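PDB 2BBR: viral CASP8 and FADD-like apoptosis regulator from Molluscum contagiosum virus subtype 1, which blocks death-receptor-induced apoptosis by interfering with caspase-8 recruitment and activation at the DISC, and also suppresses host NF-kappa-B activation through NEMO. Local coordinates for residues D25-F30 with L99-G104; Q44-L49 with R53-A58; E62-L67 with D71-R76. All blocks are in the same frame, centred on the assembly; numbering follows the deposited sequence.

Contact 1. Residues D25-F30 with L99-G104; sequences DSLLLF and LMVCVG
The interface between the two death effector domains of this tandem protein passes through Val-101, whose two methyls meet Leu-27 and Phe-30 on a helix of the first domain, while Met-100 adds a second hold on the phenyl ring. The two short helical segments run roughly antiparallel (153°), their axes 10.4 Å apart at closest approach, and Leu-27 faces Val-101. The valine divides its branches between two partners. Its CG1 lies against the forked end of Leu-27, 4.0 Å from CD1 and scarcely farther from CD2. Val-101 CG2 instead reaches Phe-30 CD2 at 3.7 Å. With CG anti to the backbone N (chi1 173°), Phe-30 reaches across to the facing helix, bringing CZ within 3.7 Å of Met-100 CB. Met-100 CB and Val-101 CG2 both approach the ring obliquely. Beyond CB the methionine bends away, and its side chain packs on Leu-173 of helix 167-187. Phe-30 also makes a cation-pi interaction with Arg-97 and touches Val-137 and Leu-141 of helix 136-145. All four touching residues are buried and meet through carbon atoms alone, so across these segments the domains are held by shape and dispersion, with no polar pair to fix their register.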
ATOM      1  N   ASP A  25      10.490   3.664  -0.427  1.00 11.97           N
ATOM      2  CA  ASP A  25      10.188   4.064  -1.800  1.00 12.11           C
ATOM      3  C   ASP A  25       9.305   3.003  -2.454  1.00 11.82           C
ATOM      4  O   ASP A  25       8.340   3.326  -3.146  1.00 12.43           O
ATOM      5  CB  ASP A  25      11.464   4.202  -2.642  1.00 14.97           C
ATOM      6  CG  ASP A  25      12.326   5.377  -2.228  1.00 16.04           C
ATOM      7  OD1 ASP A  25      11.788   6.350  -1.659  1.00 15.48           O
ATOM      8  OD2 ASP A  25      13.548   5.328  -2.496  1.00 19.25           O
ATOM      9  N   SER A  26       9.654   1.736  -2.244  1.00 12.09           N
ATOM     10  CA  SER A  26       8.898   0.632  -2.819  1.00 12.65           C
ATOM     11  C   SER A  26       7.465   0.622  -2.298  1.00 11.34           C
ATOM     12  O   SER A  26       6.525   0.363  -3.047  1.00 11.18           O
ATOM     13  CB  SER A  26       9.584  -0.698  -2.490  1.00 14.31           C
ATOM     14  OG  SER A  26       8.872  -1.793  -3.036  1.00 20.50           O
ATOM     15  N   LEU A  27       7.300   0.895  -1.009  1.00 10.94           N
ATOM     16  CA  LEU A  27       5.970   0.920  -0.422  1.00 10.09           C
ATOM     17  C   LEU A  27       5.129   2.037  -1.030  1.00  9.78           C
ATOM     18  O   LEU A  27       3.952   1.842  -1.326  1.00  9.92           O
ATOM     19  CB  LEU A  27       6.050   1.091   1.099  1.00 11.42           C
ATOM     20  CG  LEU A  27       6.818   0.000   1.850  1.00 12.41           C
ATOM     21  CD1 LEU A  27       6.764   0.264   3.344  1.00 13.15           C
ATOM     22  CD2 LEU A  27       6.221  -1.360   1.535  1.00 13.99           C
ATOM     23  N   LEU A  28       5.727   3.210  -1.220  1.00 10.05           N
ATOM     24  CA  LEU A  28       4.984   4.315  -1.805  1.00 10.30           C
ATOM     25  C   LEU A  28       4.629   4.017  -3.253  1.00 10.07           C
ATOM     26  O   LEU A  28       3.522   4.313  -3.698  1.00 10.49           O
ATOM     27  CB  LEU A  28       5.782   5.616  -1.713  1.00 13.49           C
ATOM     28  CG  LEU A  28       5.994   6.172  -0.304  1.00 15.21           C
ATOM     29  CD1 LEU A  28       6.572   7.575  -0.402  1.00 17.56           C
ATOM     30  CD2 LEU A  28       4.668   6.206   0.450  1.00 16.74           C
ATOM     31  N   LEU A  29       5.562   3.434  -3.997  1.00 10.59           N
ATOM     32  CA  LEU A  29       5.281   3.097  -5.386  1.00 10.67           C
ATOM     33  C   LEU A  29       4.101   2.129  -5.447  1.00 10.42           C
ATOM     34  O   LEU A  29       3.248   2.233  -6.325  1.00 11.34           O
ATOM     35  CB  LEU A  29       6.511   2.483  -6.058  1.00 12.94           C
ATOM     36  CG  LEU A  29       7.590   3.476  -6.499  1.00 16.78           C
ATOM     37  CD1 LEU A  29       8.782   2.724  -7.058  1.00 19.75           C
ATOM     38  CD2 LEU A  29       7.019   4.421  -7.549  1.00 18.88           C
ATOM     39  N   PHE A  30       4.048   1.192  -4.505  1.00 10.55           N
ATOM     40  CA  PHE A  30       2.949   0.232  -4.454  1.00 10.31           C
ATOM     41  C   PHE A  30       1.636   0.963  -4.162  1.00  9.82           C
ATOM     42  O   PHE A  30       0.612   0.701  -4.795  1.00 10.08           O
ATOM     43  CB  PHE A  30       3.223  -0.813  -3.372  1.00 10.78           C
ATOM     44  CG  PHE A  30       2.071  -1.744  -3.122  1.00  9.14           C
ATOM     45  CD1 PHE A  30       1.870  -2.871  -3.914  1.00  9.15           C
ATOM     46  CD2 PHE A  30       1.181  -1.490  -2.087  1.00  9.20           C
ATOM     47  CE1 PHE A  30       0.791  -3.734  -3.671  1.00 10.12           C
ATOM     48  CE2 PHE A  30       0.109  -2.340  -1.842  1.00 10.20           C
ATOM     49  CZ  PHE A  30      -0.088  -3.465  -2.633  1.00  9.39           C
ATOM     50  N   LEU A  99      -3.749  -1.456   3.465  1.00  8.99           N
ATOM     51  CA  LEU A  99      -3.765  -2.672   4.269  1.00  9.14           C
ATOM     52  C   LEU A  99      -2.634  -3.612   3.878  1.00  7.95           C
ATOM     53  O   LEU A  99      -1.969  -4.184   4.739  1.00 10.12           O
ATOM     54  CB  LEU A  99      -5.103  -3.399   4.118  1.00 10.99           C
ATOM     55  CG  LEU A  99      -5.231  -4.753   4.827  1.00 11.39           C
ATOM     56  CD1 LEU A  99      -4.941  -4.608   6.314  1.00 13.92           C
ATOM     57  CD2 LEU A  99      -6.631  -5.302   4.618  1.00 12.82           C
ATOM     58  N   MET A 100      -2.416  -3.778   2.578  1.00  8.29           N
ATOM     59  CA  MET A 100      -1.349  -4.663   2.128  1.00  8.64           C
ATOM     60  C   MET A 100       0.014  -4.184   2.625  1.00  9.06           C
ATOM     61  O   MET A 100       0.856  -4.992   3.024  1.00  9.80           O
ATOM     62  CB  MET A 100      -1.353  -4.785   0.604  1.00  9.62           C
ATOM     63  CG  MET A 100      -2.568  -5.523   0.047  1.00 11.52           C
ATOM     64  SD  MET A 100      -2.804  -7.194   0.722  1.00 13.57           S
ATOM     65  CE  MET A 100      -4.244  -6.920   1.732  1.00 16.55           C
ATOM     66  N   VAL A 101       0.249  -2.877   2.597  1.00  8.83           N
ATOM     67  CA  VAL A 101       1.524  -2.361   3.083  1.00 10.00           C
ATOM     68  C   VAL A 101       1.674  -2.677   4.567  1.00 10.02           C
ATOM     69  O   VAL A 101       2.720  -3.161   5.008  1.00 10.30           O
ATOM     70  CB  VAL A 101       1.639  -0.832   2.891  1.00  9.87           C
ATOM     71  CG1 VAL A 101       2.854  -0.304   3.646  1.00 11.20           C
ATOM     72  CG2 VAL A 101       1.761  -0.502   1.406  1.00 11.03           C
ATOM     73  N   CYS A 102       0.626  -2.415   5.337  1.00  9.72           N
ATOM     74  CA  CYS A 102       0.686  -2.658   6.768  1.00 11.00           C
ATOM     75  C   CYS A 102       0.880  -4.125   7.125  1.00 11.04           C
ATOM     76  O   CYS A 102       1.648  -4.443   8.034  1.00 11.42           O
ATOM     77  CB  CYS A 102      -0.560  -2.091   7.440  1.00 12.16           C
ATOM     78  SG  CYS A 102      -0.581  -0.281   7.388  1.00 19.80           S
ATOM     79  N   VAL A 103       0.198  -5.019   6.419  1.00 10.60           N
ATOM     80  CA  VAL A 103       0.351  -6.443   6.678  1.00 10.81           C
ATOM     81  C   VAL A 103       1.788  -6.854   6.365  1.00 11.30           C
ATOM     82  O   VAL A 103       2.399  -7.627   7.110  1.00 11.95           O
ATOM     83  CB  VAL A 103      -0.640  -7.265   5.825  1.00 12.05           C
ATOM     84  CG1 VAL A 103      -0.291  -8.746   5.875  1.00 13.26           C
ATOM     85  CG2 VAL A 103      -2.049  -7.047   6.340  1.00 15.06           C
ATOM     86  N   GLY A 104       2.337  -6.319   5.279  1.00 10.73           N
ATOM     87  CA  GLY A 104       3.702  -6.651   4.919  1.00 11.47           C
ATOM     88  C   GLY A 104       4.693  -6.276   6.006  1.00 12.05           C
ATOM     89  O   GLY A 104       5.701  -6.955   6.192  1.00 14.71           O
TER

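Contact 2. Residues Q44-L49 with R53-A58; sequences QALCSL and RKLTLA
Leu-49 and Leu-55 bury the largest areas in this contact, where helix 42-51 ends and the chain doubles back. Their CB atoms lie 3.8 Å apart and their side chains cross at about a right angle; farther out, Leu-49 CD1 meets Leu-55 CD1 at 3.9 Å. Leu-55 has its CG anti to the backbone N (chi1 -163°), which carries its fork across to Leu-46. There the two branches part: CD1 packs 3.6 Å from Leu-46 CD2, whereas Leu-55 CD2 lies 3.3 Å from the carbonyl oxygen Leu-46 O, an oxygen that also accepts a hydrogen bond from Ser-50 OG. The backbone turn makes this meeting possible. Arg-53, with positive phi, closes a Schellman motif in which Lys-54 N donates an almost straight 2.8 Å bond to Leu-49 O (173° at the hydrogen). Leu-55 N adds a long, weak bond to the same oxygen, and Leu-55 then centres an inverse gamma turn leading to Thr-56, the N-cap of helix 57-66. Outward, the Arg-53 guanidinium forms a salt bridge with Glu-6. Inward, Leu-46 and Leu-55 both touch Leu-13 of helix 10-17, while Leu-49 rests on Met-63 and Leu-55 on Leu-60, both of helix 57-66.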
ATOM      1  N   GLN A  44       8.541   9.951 -10.252  1.00 22.19           N
ATOM      2  CA  GLN A  44       7.589   9.792 -11.345  1.00 20.64           C
ATOM      3  C   GLN A  44       6.174   9.662 -10.805  1.00 18.42           C
ATOM      4  O   GLN A  44       5.248  10.292 -11.307  1.00 17.88           O
ATOM      5  CB  GLN A  44       7.907   8.549 -12.174  1.00 21.77           C
ATOM      6  CG  GLN A  44       9.226   8.592 -12.914  1.00 23.25           C
ATOM      7  CD  GLN A  44       9.409   7.388 -13.811  1.00 23.98           C
ATOM      8  OE1 GLN A  44       9.231   6.247 -13.381  1.00 25.39           O
ATOM      9  NE2 GLN A  44       9.770   7.632 -15.066  1.00 25.37           N
ATOM     10  N   ALA A  45       6.013   8.831  -9.780  1.00 17.83           N
ATOM     11  CA  ALA A  45       4.704   8.616  -9.180  1.00 18.42           C
ATOM     12  C   ALA A  45       4.103   9.924  -8.675  1.00 18.17           C
ATOM     13  O   ALA A  45       2.940  10.218  -8.937  1.00 17.61           O
ATOM     14  CB  ALA A  45       4.812   7.609  -8.043  1.00 17.95           C
ATOM     15  N   LEU A  46       4.899  10.713  -7.957  1.00 19.64           N
ATOM     16  CA  LEU A  46       4.420  11.986  -7.431  1.00 20.98           C
ATOM     17  C   LEU A  46       4.036  12.941  -8.555  1.00 20.46           C
ATOM     18  O   LEU A  46       3.022  13.633  -8.471  1.00 19.26           O
ATOM     19  CB  LEU A  46       5.484  12.637  -6.543  1.00 23.53           C
ATOM     20  CG  LEU A  46       5.844  11.890  -5.257  1.00 25.82           C
ATOM     21  CD1 LEU A  46       6.843  12.711  -4.460  1.00 27.33           C
ATOM     22  CD2 LEU A  46       4.589  11.643  -4.433  1.00 26.46           C
ATOM     23  N   CYS A  47       4.848  12.981  -9.604  1.00 19.92           N
ATOM     24  CA  CYS A  47       4.562  13.852 -10.736  1.00 19.45           C
ATOM     25  C   CYS A  47       3.241  13.434 -11.368  1.00 17.95           C
ATOM     26  O   CYS A  47       2.422  14.274 -11.734  1.00 16.11           O
ATOM     27  CB  CYS A  47       5.688  13.774 -11.770  1.00 21.86           C
ATOM     28  SG  CYS A  47       7.283  14.414 -11.187  1.00 29.48           S
ATOM     29  N   SER A  48       3.035  12.127 -11.490  1.00 15.99           N
ATOM     30  CA  SER A  48       1.805  11.612 -12.068  1.00 15.23           C
ATOM     31  C   SER A  48       0.608  12.012 -11.207  1.00 13.90           C
ATOM     32  O   SER A  48      -0.431  12.418 -11.725  1.00 13.91           O
ATOM     33  CB  SER A  48       1.869  10.091 -12.188  1.00 16.39           C
ATOM     34  OG  SER A  48       0.693   9.597 -12.797  1.00 16.40           O
ATOM     35  N   LEU A  49       0.752  11.895  -9.889  1.00 13.66           N
ATOM     36  CA  LEU A  49      -0.332  12.268  -8.991  1.00 13.68           C
ATOM     37  C   LEU A  49      -0.596  13.767  -9.080  1.00 13.96           C
ATOM     38  O   LEU A  49      -1.741  14.203  -9.028  1.00 13.54           O
ATOM     39  CB  LEU A  49      -0.001  11.880  -7.547  1.00 14.74           C
ATOM     40  CG  LEU A  49       0.087  10.382  -7.244  1.00 15.26           C
ATOM     41  CD1 LEU A  49       0.366  10.192  -5.761  1.00 17.31           C
ATOM     42  CD2 LEU A  49      -1.212   9.688  -7.628  1.00 15.89           C
ATOM     43  N   ARG A  53      -3.950  15.948  -9.893  1.00 15.44           N
ATOM     44  CA  ARG A  53      -4.377  16.690  -8.713  1.00 15.00           C
ATOM     45  C   ARG A  53      -4.841  15.713  -7.634  1.00 14.04           C
ATOM     46  O   ARG A  53      -5.845  15.932  -6.952  1.00 16.57           O
ATOM     47  CB  ARG A  53      -5.496  17.679  -9.049  1.00 16.81           C
ATOM     48  CG  ARG A  53      -5.630  18.768  -7.999  1.00 19.81           C
ATOM     49  CD  ARG A  53      -6.595  19.860  -8.414  1.00 22.24           C
ATOM     50  NE  ARG A  53      -6.547  20.990  -7.487  1.00 25.48           N
ATOM     51  CZ  ARG A  53      -6.873  20.918  -6.199  1.00 26.99           C
ATOM     52  NH1 ARG A  53      -7.275  19.771  -5.674  1.00 28.09           N
ATOM     53  NH2 ARG A  53      -6.789  21.998  -5.434  1.00 29.10           N
ATOM     54  N   LYS A  54      -4.099  14.622  -7.496  1.00 14.09           N
ATOM     55  CA  LYS A  54      -4.405  13.614  -6.490  1.00 14.55           C
ATOM     56  C   LYS A  54      -3.377  13.712  -5.373  1.00 13.60           C
ATOM     57  O   LYS A  54      -3.521  13.079  -4.327  1.00 14.27           O
ATOM     58  CB  LYS A  54      -4.363  12.209  -7.096  1.00 15.66           C
ATOM     59  CG  LYS A  54      -5.478  11.919  -8.083  1.00 18.75           C
ATOM     60  CD  LYS A  54      -5.353  10.511  -8.648  1.00 18.56           C
ATOM     61  CE  LYS A  54      -6.461  10.215  -9.648  1.00 21.91           C
ATOM     62  NZ  LYS A  54      -6.325   8.851 -10.228  1.00 23.64           N
ATOM     63  N   LEU A  55      -2.341  14.515  -5.600  1.00 14.89           N
ATOM     64  CA  LEU A  55      -1.271  14.696  -4.626  1.00 16.60           C
ATOM     65  C   LEU A  55      -1.634  15.820  -3.665  1.00 15.97           C
ATOM     66  O   LEU A  55      -1.056  16.908  -3.702  1.00 18.83           O
ATOM     67  CB  LEU A  55       0.039  15.010  -5.356  1.00 19.28           C
ATOM     68  CG  LEU A  55       1.362  14.850  -4.604  1.00 21.38           C
ATOM     69  CD1 LEU A  55       1.455  13.458  -4.003  1.00 22.98           C
ATOM     70  CD2 LEU A  55       2.509  15.085  -5.570  1.00 23.18           C
ATOM     71  N   THR A  56      -2.604  15.538  -2.803  1.00 15.07           N
ATOM     72  CA  THR A  56      -3.095  16.497  -1.827  1.00 13.04           C
ATOM     73  C   THR A  56      -2.394  16.362  -0.482  1.00 13.15           C
ATOM     74  O   THR A  56      -1.614  15.437  -0.259  1.00 12.01           O
ATOM     75  CB  THR A  56      -4.589  16.289  -1.582  1.00 12.96           C
ATOM     76  OG1 THR A  56      -4.796  14.970  -1.058  1.00 13.91           O
ATOM     77  CG2 THR A  56      -5.370  16.444  -2.879  1.00 15.26           C
ATOM     78  N   LEU A  57      -2.679  17.303   0.410  1.00 13.16           N
ATOM     79  CA  LEU A  57      -2.118  17.279   1.751  1.00 13.47           C
ATOM     80  C   LEU A  57      -2.524  15.957   2.401  1.00 12.63           C
ATOM     81  O   LEU A  57      -1.699  15.261   2.993  1.00 12.27           O
ATOM     82  CB  LEU A  57      -2.667  18.463   2.557  1.00 17.37           C
ATOM     83  CG  LEU A  57      -2.377  18.586   4.059  1.00 19.02           C
ATOM     84  CD1 LEU A  57      -3.213  17.602   4.849  1.00 21.94           C
ATOM     85  CD2 LEU A  57      -0.907  18.367   4.306  1.00 19.66           C
ATOM     86  N   ALA A  58      -3.800  15.612   2.269  1.00 13.14           N
ATOM     87  CA  ALA A  58      -4.319  14.376   2.836  1.00 12.55           C
ATOM     88  C   ALA A  58      -3.580  13.148   2.313  1.00 13.00           C
ATOM     89  O   ALA A  58      -3.229  12.259   3.083  1.00 12.22           O
ATOM     90  CB  ALA A  58      -5.810  14.254   2.543  1.00 14.00           C
TER

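Contact 3. Residues E62-L67 with D71-R76; sequences EMLYVL and DLLKSR
Leu-64 is the main bump here, projecting from its helix toward Leu-72 and Leu-73, which receive it between them. Both ends of its fork press on Leu-72: CD1 lies 4.0 Å from Leu-72 CB, and Leu-64 CD2 stands 3.9 Å from Leu-72 CD1, with the two side chains crossing at about a right angle. Leu-73 takes the base, and its CD2 also comes near Leu-64 CD1. It slides past Leu-64 in the opposite direction, so that Leu-73 CD2 comes to 3.8 Å from Leu-64 CB, while its other methyl, CD1, reaches on to the backbone of Tyr-65, 4.1 Å from CA. Because Leu-73 CG is anti to its own carbonyl carbon (chi1 -78°), the fork swings in toward the facing helix. This is the packing of two successive helices, 57-66 and 70-77, within the first death effector domain's helical bundle; the short segments run at 146° to each other, with axes 9.4 Å apart. Tyr-65 offers its CB to Leu-73 CD1 at 4.4 Å but sends its ring away, toward Lys-81 and Ala-84, and its hydroxyl is hydrogen-bonded to Glu-85. Other helices pack on the same leucines: Leu-72 rests on Leu-16 of helix 10-17, and Leu-73 touches Ala-84 of helix 81-85.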
ATOM      1  N   GLU A  62      -1.407  10.622   4.619  1.00  9.79           N
ATOM      2  CA  GLU A  62      -1.729   9.198   4.705  1.00 10.52           C
ATOM      3  C   GLU A  62      -0.511   8.353   4.357  1.00 10.05           C
ATOM      4  O   GLU A  62      -0.237   7.347   5.011  1.00 10.15           O
ATOM      5  CB  GLU A  62      -2.877   8.834   3.765  1.00 11.27           C
ATOM      6  CG  GLU A  62      -4.225   9.328   4.222  1.00 12.09           C
ATOM      7  CD  GLU A  62      -5.355   8.562   3.569  1.00 11.81           C
ATOM      8  OE1 GLU A  62      -5.887   9.032   2.542  1.00 13.28           O
ATOM      9  OE2 GLU A  62      -5.695   7.478   4.083  1.00 11.79           O
ATOM     10  N   MET A  63       0.213   8.749   3.314  1.00  9.61           N
ATOM     11  CA  MET A  63       1.406   8.009   2.929  1.00 10.27           C
ATOM     12  C   MET A  63       2.393   7.940   4.083  1.00  9.98           C
ATOM     13  O   MET A  63       2.901   6.869   4.410  1.00 10.97           O
ATOM     14  CB  MET A  63       2.087   8.666   1.733  1.00  9.97           C
ATOM     15  CG  MET A  63       1.316   8.548   0.441  1.00 11.01           C
ATOM     16  SD  MET A  63       2.172   9.385  -0.891  1.00 14.31           S
ATOM     17  CE  MET A  63       0.969   9.229  -2.208  1.00 12.79           C
ATOM     18  N   LEU A  64       2.668   9.085   4.700  1.00  9.88           N
ATOM     19  CA  LEU A  64       3.614   9.110   5.812  1.00  9.78           C
ATOM     20  C   LEU A  64       3.110   8.293   7.000  1.00  9.66           C
ATOM     21  O   LEU A  64       3.891   7.627   7.678  1.00 10.59           O
ATOM     22  CB  LEU A  64       3.903  10.554   6.235  1.00 10.46           C
ATOM     23  CG  LEU A  64       4.625  11.406   5.183  1.00 11.08           C
ATOM     24  CD1 LEU A  64       4.767  12.834   5.689  1.00 12.31           C
ATOM     25  CD2 LEU A  64       5.989  10.801   4.874  1.00 12.07           C
ATOM     26  N   TYR A  65       1.808   8.346   7.255  1.00  9.87           N
ATOM     27  CA  TYR A  65       1.241   7.581   8.357  1.00  9.70           C
ATOM     28  C   TYR A  65       1.427   6.083   8.117  1.00 10.71           C
ATOM     29  O   TYR A  65       1.860   5.348   9.004  1.00 10.84           O
ATOM     30  CB  TYR A  65      -0.246   7.885   8.507  1.00 11.31           C
ATOM     31  CG  TYR A  65      -0.877   7.167   9.677  1.00 11.36           C
ATOM     32  CD1 TYR A  65      -0.859   7.725  10.952  1.00 12.37           C
ATOM     33  CD2 TYR A  65      -1.454   5.905   9.517  1.00 13.09           C
ATOM     34  CE1 TYR A  65      -1.398   7.046  12.043  1.00 13.87           C
ATOM     35  CE2 TYR A  65      -1.993   5.218  10.603  1.00 13.77           C
ATOM     36  CZ  TYR A  65      -1.960   5.798  11.861  1.00 12.84           C
ATOM     37  OH  TYR A  65      -2.484   5.121  12.941  1.00 15.54           O
ATOM     38  N   VAL A  66       1.098   5.635   6.909  1.00 11.27           N
ATOM     39  CA  VAL A  66       1.234   4.226   6.570  1.00 11.97           C
ATOM     40  C   VAL A  66       2.688   3.772   6.707  1.00 12.73           C
ATOM     41  O   VAL A  66       2.951   2.635   7.093  1.00 13.45           O
ATOM     42  CB  VAL A  66       0.720   3.955   5.132  1.00 13.87           C
ATOM     43  CG1 VAL A  66       1.031   2.523   4.719  1.00 15.96           C
ATOM     44  CG2 VAL A  66      -0.782   4.200   5.069  1.00 16.17           C
ATOM     45  N   LEU A  67       3.627   4.664   6.399  1.00 12.31           N
ATOM     46  CA  LEU A  67       5.055   4.359   6.505  1.00 12.80           C
ATOM     47  C   LEU A  67       5.532   4.510   7.946  1.00 12.33           C
ATOM     48  O   LEU A  67       6.695   4.248   8.257  1.00 13.93           O
ATOM     49  CB  LEU A  67       5.877   5.295   5.612  1.00 14.46           C
ATOM     50  CG  LEU A  67       5.755   5.184   4.091  1.00 17.36           C
ATOM     51  CD1 LEU A  67       6.630   6.240   3.433  1.00 18.37           C
ATOM     52  CD2 LEU A  67       6.173   3.797   3.641  1.00 18.44           C
ATOM     53  N   ASP A  71       7.832  11.223  12.450  1.00 10.08           N
ATOM     54  CA  ASP A  71       8.825  12.291  12.510  1.00  9.95           C
ATOM     55  C   ASP A  71       8.568  13.279  11.372  1.00 10.00           C
ATOM     56  O   ASP A  71       8.580  14.493  11.571  1.00 10.44           O
ATOM     57  CB  ASP A  71      10.255  11.718  12.430  1.00 11.18           C
ATOM     58  CG  ASP A  71      10.502  10.888  11.177  1.00 12.21           C
ATOM     59  OD1 ASP A  71       9.601  10.136  10.746  1.00 11.81           O
ATOM     60  OD2 ASP A  71      11.623  10.969  10.631  1.00 14.45           O
ATOM     61  N   LEU A  72       8.302  12.750  10.182  1.00  9.76           N
ATOM     62  CA  LEU A  72       8.041  13.592   9.019  1.00 10.03           C
ATOM     63  C   LEU A  72       6.669  14.266   9.093  1.00  9.14           C
ATOM     64  O   LEU A  72       6.490  15.381   8.601  1.00  9.91           O
ATOM     65  CB  LEU A  72       8.177  12.771   7.734  1.00 10.50           C
ATOM     66  CG  LEU A  72       9.580  12.178   7.527  1.00 10.73           C
ATOM     67  CD1 LEU A  72       9.615  11.379   6.233  1.00 11.82           C
ATOM     68  CD2 LEU A  72      10.623  13.291   7.496  1.00 13.32           C
ATOM     69  N   LEU A  73       5.696  13.594   9.704  1.00  9.14           N
ATOM     70  CA  LEU A  73       4.375  14.193   9.856  1.00  8.96           C
ATOM     71  C   LEU A  73       4.518  15.446  10.716  1.00  9.47           C
ATOM     72  O   LEU A  73       3.901  16.476  10.443  1.00 10.18           O
ATOM     73  CB  LEU A  73       3.404  13.207  10.512  1.00  9.92           C
ATOM     74  CG  LEU A  73       2.852  12.136   9.563  1.00 10.73           C
ATOM     75  CD1 LEU A  73       2.184  11.028  10.356  1.00 12.04           C
ATOM     76  CD2 LEU A  73       1.872  12.767   8.586  1.00 11.84           C
ATOM     77  N   LYS A  74       5.340  15.358  11.758  1.00  9.40           N
ATOM     78  CA  LYS A  74       5.563  16.507  12.630  1.00 10.85           C
ATOM     79  C   LYS A  74       6.370  17.619  11.959  1.00 10.85           C
ATOM     80  O   LYS A  74       5.937  18.770  11.915  1.00 11.47           O
ATOM     81  CB  LYS A  74       6.283  16.089  13.919  1.00 11.08           C
ATOM     82  CG  LYS A  74       5.413  15.369  14.940  1.00 15.56           C
ATOM     83  CD  LYS A  74       6.197  15.053  16.211  1.00 15.17           C
ATOM     84  CE  LYS A  74       7.281  14.018  15.954  1.00 15.24           C
ATOM     85  NZ  LYS A  74       8.160  13.817  17.137  1.00 15.92           N
ATOM     86  N   SER A  75       7.537  17.275  11.420  1.00 11.93           N
ATOM     87  CA  SER A  75       8.397  18.287  10.814  1.00 13.03           C
ATOM     88  C   SER A  75       7.878  18.938   9.539  1.00 13.66           C
ATOM     89  O   SER A  75       8.128  20.121   9.305  1.00 15.52           O
ATOM     90  CB  SER A  75       9.791  17.712  10.548  1.00 13.36           C
ATOM     91  OG  SER A  75       9.766  16.743   9.516  1.00 14.50           O
ATOM     92  N   ARG A  76       7.153  18.183   8.721  1.00 13.05           N
ATOM     93  CA  ARG A  76       6.646  18.723   7.467  1.00 14.82           C
ATOM     94  C   ARG A  76       5.211  19.222   7.504  1.00 13.97           C
ATOM     95  O   ARG A  76       4.855  20.134   6.755  1.00 15.74           O
ATOM     96  CB  ARG A  76       6.781  17.678   6.361  1.00 16.58           C
ATOM     97  CG  ARG A  76       8.213  17.253   6.078  1.00 19.85           C
ATOM     98  CD  ARG A  76       9.064  18.445   5.682  1.00 22.06           C
ATOM     99  NE  ARG A  76      10.314  18.046   5.041  1.00 22.38           N
ATOM    100  CZ  ARG A  76      11.286  17.365   5.640  1.00 21.57           C
ATOM    101  NH1 ARG A  76      11.163  16.997   6.906  1.00 21.28           N
ATOM    102  NH2 ARG A  76      12.387  17.055   4.966  1.00 22.54           N
TER

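How the contacts relate
Contacts 2 and 3 belong to the first death effector domain and share helix 57-66, whereas contact 1 joins that domain to the second. Their centres lie about 14 to 16 Å apart, yet each touches the others. Contacts 1 and 3 touch at several points: Val-66 CG1 is 3.5 Å from Val-101 CG1, and Leu-67 CD2 is 3.6 Å from Leu-27 CD1. Contacts 2 and 3 meet where Leu-49 CD1 lies 3.7 Å from Met-63 CE, and contacts 1 and 2 where Leu-29 CD2 lies 3.9 Å from Ala-45 CB. The bound azide, probably from the crystallisation liquor, sits by Leu-88, Arg-95 and Lys-98, about 6 Å from the Tyr-65 side chain of contact 3.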